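Putative sugar ABC transport system, substrate-binding protein (Bordetella parapertussis, PDB 5IX8) probably binds a carbohydrate in the periplasm and hands it to an ABC transporter, as a type I solute-binding protein of two Rossmann-like lobes. Local coordinates at residues Met274-Lys279 against Pro287-Pro292; Ile114-Leu119 against Val262-Arg267; Asn28-Ile33 against Gly55-Val60; Thr294-Asp297 against Thr303-Tyr306. All blocks are in the same frame, centred on the assembly; numbering follows the deposited sequence.

Contact 1: Met274-Lys279 against Pro287-Pro292; sequences MPPLDK and PHFNVP
At the outer edge of the parallel sheet of one lobe, D278 pairs with H288 in a single antiparallel bridge that ties the loop segment 274-279 to the border strand 288-290. The two backbone bonds are unequal: D278 N meets H288 O at 2.7 Å but with an angle of only 139° at the hydrogen, whereas H288 N reaches D278 O at 3.1 Å and rather straighter. P287 CA adds a C-H...O contact to D278 O. On its other side, strand 288-290 runs parallel to strand 116-119 and shares backbone bonds with G117 and L119, so the loop lies against the last strand of a six-stranded Rossmann-like sheet without forming a seventh. Beside this bridge D278 lays CB over one face of the H288 imidazole, 4.3 Å from the ring centroid. H288 can offer that face because its CG sits between the backbone N and the carbonyl carbon (chi1 59°); Y286 O takes up ND1. The carboxylate of D278 reaches along the strand toward N290, where OD2 accepts a weak bond from ND2 of N290 at 3.4 Å, the two planes 74° apart; a water donates to OD2 and makes a weak bond with H288 NE2. L277 CD2 rests 3.7 Å from H288 N, and P276 CB packs at 4.0 Å against F289 CD1, whose ring also borders Y264 of helix 254-270.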
loop_
_atom_site.group_PDB
_atom_site.type_symbol
_atom_site.label_atom_id
_atom_site.label_comp_id
_atom_site.label_asym_id
_atom_site.label_seq_id
_atom_site.Cartn_x
_atom_site.Cartn_y
_atom_site.Cartn_z
HETATM N N MSE A 274 1.532 22.687 -8.753
HETATM C CA MSE A 274 1.429 21.281 -8.363
HETATM C C MSE A 274 0.183 20.653 -8.914
HETATM O O MSE A 274 -0.834 21.324 -9.060
HETATM C CB MSE A 274 1.420 21.141 -6.841
HETATM C CG MSE A 274 2.681 21.660 -6.234
HETATM SE SE MSE A 274 4.227 20.622 -6.683
HETATM C CE MSE A 274 3.877 19.021 -5.655
ATOM N N PRO A 275 0.241 19.353 -9.182
ATOM C CA PRO A 275 -0.969 18.619 -9.505
ATOM C C PRO A 275 -1.799 18.441 -8.240
ATOM O O PRO A 275 -1.431 18.973 -7.169
ATOM C CB PRO A 275 -0.429 17.286 -10.075
ATOM C CG PRO A 275 1.091 17.445 -10.169
ATOM C CD PRO A 275 1.409 18.466 -9.104
ATOM N N PRO A 276 -2.927 17.721 -8.302
ATOM C CA PRO A 276 -3.871 17.753 -7.165
ATOM C C PRO A 276 -3.265 17.238 -5.865
ATOM O O PRO A 276 -2.575 16.216 -5.826
ATOM C CB PRO A 276 -5.025 16.863 -7.640
ATOM C CG PRO A 276 -4.905 16.860 -9.138
ATOM C CD PRO A 276 -3.457 16.927 -9.432
ATOM N N LEU A 277 -3.557 17.956 -4.781
ATOM C CA LEU A 277 -3.178 17.508 -3.448
ATOM C C LEU A 277 -4.338 17.718 -2.496
ATOM O O LEU A 277 -4.857 18.833 -2.382
ATOM C CB LEU A 277 -1.929 18.241 -2.924
ATOM C CG LEU A 277 -0.594 17.946 -3.630
ATOM C CD1 LEU A 277 0.388 19.069 -3.360
ATOM C CD2 LEU A 277 -0.059 16.566 -3.137
ATOM N N ASP A 278 -4.741 16.648 -1.824
ATOM C CA ASP A 278 -5.668 16.772 -0.708
ATOM C C ASP A 278 -5.012 17.456 0.506
ATOM O O ASP A 278 -3.790 17.431 0.701
ATOM C CB ASP A 278 -6.177 15.400 -0.263
ATOM C CG ASP A 278 -7.199 14.815 -1.206
ATOM O OD1 ASP A 278 -7.654 15.514 -2.131
ATOM O OD2 ASP A 278 -7.578 13.641 -0.997
ATOM N N LYS A 279 -5.858 18.049 1.345
ATOM C CA LYS A 279 -5.382 18.665 2.582
ATOM C C LYS A 279 -4.917 17.606 3.572
ATOM O O LYS A 279 -5.375 16.467 3.522
ATOM C CB LYS A 279 -6.497 19.480 3.225
ATOM C CG LYS A 279 -6.914 20.628 2.331
ATOM C CD LYS A 279 -8.131 21.349 2.870
ATOM C CE LYS A 279 -7.876 21.966 4.205
ATOM N NZ LYS A 279 -9.094 22.754 4.522
ATOM N N PRO A 287 0.098 17.480 2.792
ATOM C CA PRO A 287 -0.628 17.449 1.513
ATOM C C PRO A 287 -0.321 16.165 0.771
ATOM O O PRO A 287 0.815 15.703 0.775
ATOM C CB PRO A 287 -0.060 18.652 0.760
ATOM C CG PRO A 287 0.531 19.525 1.839
ATOM C CD PRO A 287 1.079 18.582 2.846
ATOM N N HIS A 288 -1.343 15.568 0.147
ATOM C CA HIS A 288 -1.093 14.258 -0.436
ATOM C C HIS A 288 -2.120 13.976 -1.514
ATOM O O HIS A 288 -3.271 14.427 -1.426
ATOM C CB HIS A 288 -1.133 13.151 0.628
ATOM C CG HIS A 288 -2.429 13.042 1.354
ATOM N ND1 HIS A 288 -2.796 13.918 2.360
ATOM C CD2 HIS A 288 -3.438 12.137 1.249
ATOM C CE1 HIS A 288 -3.989 13.570 2.822
ATOM N NE2 HIS A 288 -4.407 12.505 2.158
ATOM N N PHE A 289 -1.687 13.237 -2.540
ATOM C CA PHE A 289 -2.597 12.764 -3.576
ATOM C C PHE A 289 -3.008 11.351 -3.240
ATOM O O PHE A 289 -2.149 10.515 -2.933
ATOM C CB PHE A 289 -1.949 12.781 -4.965
ATOM C CG PHE A 289 -2.881 12.325 -6.062
ATOM C CD1 PHE A 289 -3.902 13.159 -6.510
ATOM C CD2 PHE A 289 -2.747 11.054 -6.630
ATOM C CE1 PHE A 289 -4.775 12.738 -7.505
ATOM C CE2 PHE A 289 -3.625 10.612 -7.615
ATOM C CZ PHE A 289 -4.643 11.460 -8.058
ATOM N N ASN A 290 -4.303 11.074 -3.332
ATOM C CA ASN A 290 -4.810 9.716 -3.148
ATOM C C ASN A 290 -5.224 9.176 -4.500
ATOM O O ASN A 290 -6.136 9.729 -5.116
ATOM C CB ASN A 290 -6.024 9.689 -2.216
ATOM C CG ASN A 290 -5.652 9.861 -0.730
ATOM O OD1 ASN A 290 -4.672 9.319 -0.261
ATOM N ND2 ASN A 290 -6.454 10.628 -0.000
ATOM N N VAL A 291 -4.592 8.090 -4.946
ATOM C CA VAL A 291 -5.002 7.468 -6.210
ATOM C C VAL A 291 -6.383 6.854 -6.025
ATOM O O VAL A 291 -6.615 6.165 -5.027
ATOM C CB VAL A 291 -3.995 6.406 -6.649
ATOM C CG1 VAL A 291 -4.482 5.765 -7.958
ATOM C CG2 VAL A 291 -2.576 6.999 -6.829
ATOM N N PRO A 292 -7.322 7.054 -6.941
ATOM C CA PRO A 292 -8.659 6.487 -6.735
ATOM C C PRO A 292 -8.617 4.971 -6.614
ATOM O O PRO A 292 -7.752 4.295 -7.180
ATOM C CB PRO A 292 -9.435 6.940 -7.979
ATOM C CG PRO A 292 -8.789 8.236 -8.354
ATOM C CD PRO A 292 -7.319 8.106 -7.979
HETATM O O HOH W 1 -7.749 12.978 1.923
#

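Contact 2: Ile114-Leu119 against Val262-Arg267; sequences IAFGVL and VQYAIR
Strand 116-119 passes beside one turn of helix 254-270, with F116 and V118 directing their CB atoms at the helix. F116 carries the contact. The CE2 corner of its ring presses on Y264 CB at 3.4 Å, and F116 CZ lies 3.9 Å from A265 N, so the phenyl meets the root of the tyrosine and the helix backbone beside it. The two rings themselves adopt neither a stack nor a T-shape: their centroids are 5.8 Å apart and the planes are inclined by 33°. F116 reaches across because its CG lies between N and C of its own backbone (chi1 64°), and Y264 carries its phenol past that ring until OH bonds to P276 O. V118 packs on M257, L260 and I261, earlier in the helix. R267 NH1 bridges Q263 O and Q263 OE1, each at 3.0 Å; it meets OE1 in plane on a lone pair but stands above the carbonyl plane of Q263 O. OE1 also accepts I10 N, and NE2 of Q263 bonds to E40. Apolar strand residues set against a helix flanking a parallel sheet are the alpha/beta layering of a Rossmann-like lobe in periplasmic binding proteins.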
loop_
_atom_site.group_PDB
_atom_site.type_symbol
_atom_site.label_atom_id
_atom_site.label_comp_id
_atom_site.label_asym_id
_atom_site.label_seq_id
_atom_site.Cartn_x
_atom_site.Cartn_y
_atom_site.Cartn_z
ATOM N N ILE A 114 6.827 16.133 6.410
ATOM C CA ILE A 114 6.796 15.615 5.046
ATOM C C ILE A 114 6.353 16.713 4.098
ATOM O O ILE A 114 5.442 17.496 4.410
ATOM C CB ILE A 114 5.836 14.409 4.998
ATOM C CG1 ILE A 114 6.373 13.239 5.835
ATOM C CG2 ILE A 114 5.487 13.991 3.554
ATOM C CD1 ILE A 114 7.589 12.493 5.204
ATOM N N ALA A 115 7.019 16.800 2.938
ATOM C CA ALA A 115 6.671 17.841 1.964
ATOM C C ALA A 115 5.329 17.551 1.304
ATOM O O ALA A 115 4.433 18.412 1.288
ATOM C CB ALA A 115 7.779 17.981 0.915
ATOM N N PHE A 116 5.165 16.329 0.777
ATOM C CA PHE A 116 3.879 15.868 0.260
ATOM C C PHE A 116 3.951 14.357 0.143
ATOM O O PHE A 116 5.013 13.748 0.295
ATOM C CB PHE A 116 3.506 16.497 -1.105
ATOM C CG PHE A 116 4.445 16.123 -2.226
ATOM C CD1 PHE A 116 5.594 16.872 -2.465
ATOM C CD2 PHE A 116 4.212 14.995 -3.000
ATOM C CE1 PHE A 116 6.478 16.508 -3.499
ATOM C CE2 PHE A 116 5.059 14.658 -4.046
ATOM C CZ PHE A 116 6.204 15.395 -4.284
ATOM N N GLY A 117 2.798 13.755 -0.130
ATOM C CA GLY A 117 2.719 12.323 -0.296
ATOM C C GLY A 117 1.905 11.938 -1.517
ATOM O O GLY A 117 1.121 12.724 -2.052
ATOM N N VAL A 118 2.119 10.702 -1.962
ATOM C CA VAL A 118 1.296 10.093 -2.999
ATOM C C VAL A 118 0.947 8.724 -2.470
ATOM O O VAL A 118 1.848 7.902 -2.255
ATOM C CB VAL A 118 2.025 9.969 -4.353
ATOM C CG1 VAL A 118 1.133 9.241 -5.335
ATOM C CG2 VAL A 118 2.427 11.350 -4.918
ATOM N N LEU A 119 -0.340 8.482 -2.228
ATOM C CA LEU A 119 -0.713 7.191 -1.635
ATOM C C LEU A 119 -2.156 6.891 -2.012
ATOM O O LEU A 119 -2.552 7.161 -3.146
ATOM C CB LEU A 119 -0.451 7.194 -0.117
ATOM C CG LEU A 119 -1.082 8.266 0.795
ATOM C CD1 LEU A 119 -1.154 7.699 2.219
ATOM C CD2 LEU A 119 -0.293 9.567 0.831
ATOM N N VAL A 262 7.507 11.080 -9.153
ATOM C CA VAL A 262 8.488 11.760 -10.001
ATOM C C VAL A 262 7.896 13.030 -10.608
ATOM O O VAL A 262 8.535 14.102 -10.620
ATOM C CB VAL A 262 8.999 10.797 -11.089
ATOM C CG1 VAL A 262 9.863 11.534 -12.119
ATOM C CG2 VAL A 262 9.783 9.668 -10.430
ATOM N N GLN A 263 6.672 12.932 -11.150
ATOM C CA GLN A 263 6.092 14.101 -11.813
ATOM C C GLN A 263 5.797 15.227 -10.821
ATOM O O GLN A 263 5.929 16.417 -11.164
ATOM C CB GLN A 263 4.824 13.702 -12.575
ATOM C CG GLN A 263 5.159 12.834 -13.803
ATOM C CD GLN A 263 5.920 13.636 -14.850
ATOM O OE1 GLN A 263 5.772 14.848 -14.923
ATOM N NE2 GLN A 263 6.753 12.969 -15.646
ATOM N N TYR A 264 5.391 14.873 -9.596
ATOM C CA TYR A 264 5.159 15.883 -8.568
ATOM C C TYR A 264 6.472 16.498 -8.106
ATOM O O TYR A 264 6.551 17.726 -7.887
ATOM C CB TYR A 264 4.422 15.271 -7.356
ATOM C CG TYR A 264 2.911 15.135 -7.478
ATOM C CD1 TYR A 264 2.323 14.422 -8.537
ATOM C CD2 TYR A 264 2.074 15.720 -6.521
ATOM C CE1 TYR A 264 0.953 14.320 -8.644
ATOM C CE2 TYR A 264 0.680 15.617 -6.604
ATOM C CZ TYR A 264 0.128 14.924 -7.663
ATOM O OH TYR A 264 -1.242 14.818 -7.749
ATOM N N ALA A 265 7.509 15.656 -7.934
ATOM C CA ALA A 265 8.804 16.165 -7.466
ATOM C C ALA A 265 9.402 17.170 -8.455
ATOM O O ALA A 265 9.986 18.188 -8.033
ATOM C CB ALA A 265 9.788 15.012 -7.222
ATOM N N ILE A 266 9.293 16.905 -9.769
ATOM C CA ILE A 266 9.861 17.851 -10.739
ATOM C C ILE A 266 9.196 19.203 -10.594
ATOM O O ILE A 266 9.863 20.255 -10.609
ATOM C CB ILE A 266 9.704 17.335 -12.179
ATOM C CG1 ILE A 266 10.524 16.069 -12.405
ATOM C CG2 ILE A 266 10.142 18.401 -13.184
ATOM C CD1 ILE A 266 10.124 15.310 -13.676
ATOM N N ARG A 267 7.871 19.197 -10.452
ATOM C CA ARG A 267 7.134 20.445 -10.313
ATOM C C ARG A 267 7.513 21.157 -9.033
ATOM O O ARG A 267 7.741 22.374 -9.034
ATOM C CB ARG A 267 5.632 20.149 -10.375
ATOM C CG ARG A 267 5.232 19.817 -11.816
ATOM C CD ARG A 267 3.838 19.225 -11.831
ATOM N NE ARG A 267 3.344 19.157 -13.207
ATOM C CZ ARG A 267 3.617 18.169 -14.044
ATOM N NH1 ARG A 267 4.335 17.104 -13.648
ATOM N NH2 ARG A 267 3.131 18.245 -15.261
#

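Contact 3: Asn28-Ile33 against Gly55-Val60; sequences NFYKGI and GAYGNV. With EDO (1,2-ethanediol), chain E.
Y30 and Y57 meet through their phenol oxygens, the two OH atoms 2.8 Å apart in a hydrogen bond whose donor could be either residue. In this periplasmic-binding-protein fold the pair joins the start of helix 28-43 to the loop that follows strand 47-53, two elements at the end of the same parallel sheet. Each hydroxyl lies at the edge of the other ring, near its plane, and Y57 OH also comes within 3.4 Å of Y30 CE2; the backbones stay far apart, the closest CA atoms, those of Y30 and G55, being 11.7 Å from each other, so the long phenols alone span the distance. Around them, W154 of helix 154-168 touches both tyrosines, H24 meets the Y30 ring edge-to-face, and F29 lays CD2 over one of its faces. This neighbourhood brings together residues from distant parts of the chain, consistent with the cleft between lobes where relatives bind sugars, although no sugar is bound in this crystal structure. Farther out, Y57 is set by a type II turn from A56 to N59, closed by N59 N on A56 O, with G58 taking the positive phi of the third position (91°). N59 ND2 ties the turn back to A54 O. A 1,2-ethanediol, probably from the crystallisation liquor, lies alongside the Y57 ring, its O2 near the ring plane, and its O1 accepts Y57 N at 3.0 Å with an angle of 157°.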
loop_
_atom_site.group_PDB
_atom_site.type_symbol
_atom_site.label_atom_id
_atom_site.label_comp_id
_atom_site.label_asym_id
_atom_site.label_seq_id
_atom_site.Cartn_x
_atom_site.Cartn_y
_atom_site.Cartn_z
ATOM N N ASN A 28 4.098 -6.921 -4.789
ATOM C CA ASN A 28 4.056 -6.000 -5.909
ATOM C C ASN A 28 3.879 -4.559 -5.487
ATOM O O ASN A 28 3.929 -3.676 -6.354
ATOM C CB ASN A 28 2.921 -6.358 -6.877
ATOM C CG ASN A 28 3.275 -7.523 -7.744
ATOM O OD1 ASN A 28 4.468 -7.812 -7.940
ATOM N ND2 ASN A 28 2.261 -8.221 -8.267
ATOM N N PHE A 29 3.642 -4.287 -4.202
ATOM C CA PHE A 29 3.240 -2.927 -3.853
ATOM C C PHE A 29 4.443 -2.002 -3.779
ATOM O O PHE A 29 4.558 -1.065 -4.574
ATOM C CB PHE A 29 2.456 -2.920 -2.535
ATOM C CG PHE A 29 2.019 -1.537 -2.101
ATOM C CD1 PHE A 29 1.110 -0.814 -2.875
ATOM C CD2 PHE A 29 2.561 -0.934 -0.967
ATOM C CE1 PHE A 29 0.701 0.476 -2.512
ATOM C CE2 PHE A 29 2.141 0.352 -0.571
ATOM C CZ PHE A 29 1.205 1.055 -1.351
ATOM N N TYR A 30 5.324 -2.194 -2.793
ATOM C CA TYR A 30 6.489 -1.306 -2.761
ATOM C C TYR A 30 7.372 -1.510 -3.976
ATOM O O TYR A 30 8.001 -0.549 -4.454
ATOM C CB TYR A 30 7.331 -1.515 -1.492
ATOM C CG TYR A 30 6.515 -1.412 -0.219
ATOM C CD1 TYR A 30 6.004 -0.183 0.219
ATOM C CD2 TYR A 30 6.270 -2.532 0.568
ATOM C CE1 TYR A 30 5.237 -0.099 1.393
ATOM C CE2 TYR A 30 5.476 -2.435 1.751
ATOM C CZ TYR A 30 4.987 -1.212 2.144
ATOM O OH TYR A 30 4.217 -1.071 3.266
ATOM N N LYS A 31 7.458 -2.746 -4.475
ATOM C CA LYS A 31 8.256 -2.968 -5.679
ATOM C C LYS A 31 7.650 -2.224 -6.868
ATOM O O LYS A 31 8.377 -1.671 -7.699
ATOM C CB LYS A 31 8.387 -4.482 -5.958
ATOM C CG LYS A 31 9.410 -4.796 -7.030
ATOM C CD LYS A 31 9.373 -6.277 -7.487
ATOM C CE LYS A 31 9.577 -7.184 -6.340
ATOM N NZ LYS A 31 9.525 -8.635 -6.704
ATOM N N GLY A 32 6.313 -2.183 -6.954
ATOM C CA GLY A 32 5.658 -1.344 -7.952
ATOM C C GLY A 32 5.995 0.131 -7.812
ATOM O O GLY A 32 6.267 0.824 -8.803
ATOM N N ILE A 33 5.930 0.654 -6.589
ATOM C CA ILE A 33 6.308 2.047 -6.390
ATOM C C ILE A 33 7.728 2.286 -6.881
ATOM O O ILE A 33 7.996 3.243 -7.629
ATOM C CB ILE A 33 6.153 2.446 -4.915
ATOM C CG1 ILE A 33 4.697 2.303 -4.482
ATOM C CG2 ILE A 33 6.711 3.848 -4.721
ATOM C CD1 ILE A 33 4.511 2.546 -3.006
ATOM N N GLY A 55 13.830 -3.809 5.231
ATOM C CA GLY A 55 13.981 -5.248 5.334
ATOM C C GLY A 55 12.795 -5.918 5.978
ATOM O O GLY A 55 12.507 -7.085 5.670
ATOM N N ALA A 56 12.105 -5.218 6.875
ATOM C CA ALA A 56 10.951 -5.801 7.558
ATOM C C ALA A 56 10.198 -4.663 8.213
ATOM O O ALA A 56 10.785 -3.621 8.503
ATOM C CB ALA A 56 11.368 -6.829 8.622
ATOM N N TYR A 57 8.904 -4.868 8.466
ATOM C CA TYR A 57 8.232 -3.901 9.337
ATOM C C TYR A 57 8.936 -3.877 10.693
ATOM O O TYR A 57 9.405 -4.910 11.190
ATOM C CB TYR A 57 6.755 -4.243 9.509
ATOM C CG TYR A 57 6.009 -4.026 8.225
ATOM C CD1 TYR A 57 5.670 -2.737 7.808
ATOM C CD2 TYR A 57 5.658 -5.102 7.417
ATOM C CE1 TYR A 57 4.987 -2.542 6.624
ATOM C CE2 TYR A 57 4.982 -4.910 6.221
ATOM C CZ TYR A 57 4.665 -3.633 5.824
ATOM O OH TYR A 57 3.979 -3.443 4.654
ATOM N N GLY A 58 9.067 -2.682 11.263
ATOM C CA GLY A 58 9.786 -2.505 12.514
ATOM C C GLY A 58 11.264 -2.191 12.378
ATOM O O GLY A 58 11.885 -1.822 13.384
ATOM N N ASN A 59 11.846 -2.320 11.173
ATOM C CA ASN A 59 13.263 -2.034 10.944
ATOM C C ASN A 59 13.492 -0.535 10.765
ATOM O O ASN A 59 13.958 -0.044 9.735
ATOM C CB ASN A 59 13.776 -2.814 9.735
ATOM C CG ASN A 59 14.099 -4.246 10.083
ATOM O OD1 ASN A 59 13.829 -4.683 11.215
ATOM N ND2 ASN A 59 14.691 -4.983 9.142
ATOM N N VAL A 60 13.165 0.202 11.826
ATOM C CA VAL A 60 13.167 1.649 11.749
ATOM C C VAL A 60 14.595 2.204 11.744
ATOM O O VAL A 60 14.909 3.117 10.972
ATOM C CB VAL A 60 12.302 2.181 12.904
ATOM C CG1 VAL A 60 12.417 3.647 13.016
ATOM C CG2 VAL A 60 10.852 1.811 12.652
HETATM C C1 EDO E . 8.177 -7.818 6.274
HETATM O O1 EDO E . 8.023 -7.586 7.686
HETATM C C2 EDO E . 7.164 -8.859 5.804
HETATM O O2 EDO E . 5.860 -8.280 5.841
#

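Contact 4: Thr294-Asp297 against Thr303-Tyr306; sequences TVVD and THPY
H304 is gripped on the side of segment 294-297 by two neighbours of different kinds, a methyl over its face and a hydroxyl at its edge. V296 CG2 sits almost exactly above the imidazole centre, 3.8 Å from the centroid and 7° off the normal, a close CH-pi contact; P305 CD lies over the rim of the opposite face. V296 CG1, anti to the backbone N (chi1 -176°), meets Y306 CE2 at 3.7 Å. This half is buried, with M233 and I241 beside V296 and the phenol OH of Y306 bonded to V301 O. The other half lies at the surface. There T294, an exposed residue, brings OG1 to the ring edge 2.6 Å from H304 NE2, a short hydrogen bond in which either partner may donate. H304 ND1 in turn takes a weak bond from Y306 N, bent to 116°. The NE2 bond and the neighbours over both faces would limit the ring's rotation, the weak ND1 bond adding little. Strand 295-296 is the antiparallel border strand of the mixed sheet, and the contact fastens the C-terminal segment leading into helix 306-309 to that edge of the second Rossmann-like lobe.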
loop_
_atom_site.group_PDB
_atom_site.type_symbol
_atom_site.label_atom_id
_atom_site.label_comp_id
_atom_site.label_asym_id
_atom_site.label_seq_id
_atom_site.Cartn_x
_atom_site.Cartn_y
_atom_site.Cartn_z
ATOM N N THR A 294 -10.038 1.141 -6.907
ATOM C CA THR A 294 -10.849 0.185 -7.648
ATOM C C THR A 294 -10.703 -1.185 -6.993
ATOM O O THR A 294 -9.700 -1.480 -6.335
ATOM C CB THR A 294 -10.441 0.109 -9.138
ATOM O OG1 THR A 294 -9.076 -0.277 -9.232
ATOM C CG2 THR A 294 -10.553 1.439 -9.788
ATOM N N VAL A 295 -11.740 -1.995 -7.106
ATOM C CA VAL A 295 -11.735 -3.354 -6.578
ATOM C C VAL A 295 -11.729 -4.324 -7.745
ATOM O O VAL A 295 -12.422 -4.102 -8.747
ATOM C CB VAL A 295 -12.956 -3.589 -5.674
ATOM C CG1 VAL A 295 -12.939 -4.975 -5.136
ATOM C CG2 VAL A 295 -12.910 -2.638 -4.511
ATOM N N VAL A 296 -10.960 -5.402 -7.615
ATOM C CA VAL A 296 -10.927 -6.457 -8.622
ATOM C C VAL A 296 -11.762 -7.614 -8.109
ATOM O O VAL A 296 -11.613 -8.027 -6.943
ATOM C CB VAL A 296 -9.485 -6.900 -8.921
ATOM C CG1 VAL A 296 -9.460 -7.950 -10.046
ATOM C CG2 VAL A 296 -8.604 -5.679 -9.275
ATOM N N ASP A 297 -12.660 -8.120 -8.953
ATOM C CA ASP A 297 -13.525 -9.246 -8.581
ATOM C C ASP A 297 -13.834 -10.036 -9.847
ATOM O O ASP A 297 -13.278 -9.757 -10.906
ATOM C CB ASP A 297 -14.786 -8.749 -7.863
ATOM C CG ASP A 297 -15.591 -7.777 -8.707
ATOM O OD1 ASP A 297 -15.575 -7.882 -9.952
ATOM O OD2 ASP A 297 -16.243 -6.898 -8.128
ATOM N N THR A 303 -10.713 -7.702 -17.278
ATOM C CA THR A 303 -10.668 -6.425 -17.992
ATOM C C THR A 303 -9.981 -5.326 -17.204
ATOM O O THR A 303 -9.498 -4.354 -17.790
ATOM C CB THR A 303 -12.068 -5.936 -18.334
ATOM O OG1 THR A 303 -12.831 -5.818 -17.127
ATOM C CG2 THR A 303 -12.759 -6.891 -19.298
ATOM N N HIS A 304 -9.977 -5.436 -15.880
ATOM C CA HIS A 304 -9.394 -4.382 -15.053
ATOM C C HIS A 304 -7.919 -4.198 -15.410
ATOM O O HIS A 304 -7.225 -5.174 -15.700
ATOM C CB HIS A 304 -9.555 -4.740 -13.570
ATOM C CG HIS A 304 -9.055 -3.688 -12.620
ATOM N ND1 HIS A 304 -7.721 -3.375 -12.489
ATOM C CD2 HIS A 304 -9.714 -2.895 -11.742
ATOM C CE1 HIS A 304 -7.574 -2.423 -11.585
ATOM N NE2 HIS A 304 -8.769 -2.125 -11.099
ATOM N N PRO A 305 -7.404 -2.962 -15.407
ATOM C CA PRO A 305 -6.038 -2.731 -15.890
ATOM C C PRO A 305 -4.956 -2.892 -14.824
ATOM O O PRO A 305 -3.869 -2.289 -14.933
ATOM C CB PRO A 305 -6.109 -1.286 -16.395
ATOM C CG PRO A 305 -7.065 -0.639 -15.445
ATOM C CD PRO A 305 -8.111 -1.696 -15.129
ATOM N N TYR A 306 -5.239 -3.706 -13.792
ATOM C CA TYR A 306 -4.287 -3.852 -12.687
ATOM C C TYR A 306 -2.908 -4.276 -13.183
ATOM O O TYR A 306 -1.898 -3.947 -12.557
ATOM C CB TYR A 306 -4.803 -4.855 -11.647
ATOM C CG TYR A 306 -5.250 -6.176 -12.232
ATOM C CD1 TYR A 306 -4.336 -7.115 -12.664
ATOM C CD2 TYR A 306 -6.599 -6.472 -12.348
ATOM C CE1 TYR A 306 -4.758 -8.305 -13.222
ATOM C CE2 TYR A 306 -7.030 -7.673 -12.886
ATOM C CZ TYR A 306 -6.104 -8.575 -13.311
ATOM O OH TYR A 306 -6.527 -9.753 -13.859
#

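In the fold
Contacts 1 and 2 share one lobe and touch each other: strands 288-290 and 116-119 are neighbours in the parallel sheet, and a tyrosine of contact 2 reaches the loop of contact 1. Yet contact 2 is wholly buried and apolar across its interface, while contact 1, at the surface, relies on backbone pairing, a carboxylate and water. Contact 4 belongs to the edge of the mixed sheet in the other lobe, its centre about 22 Å from that of contact 1, and mixes a buried valine-aromatic cluster with a surface hydroxyl-imidazole bond. Contact 3, nearest the centre of the chain, rests on a single phenol-phenol bond between otherwise distant backbones.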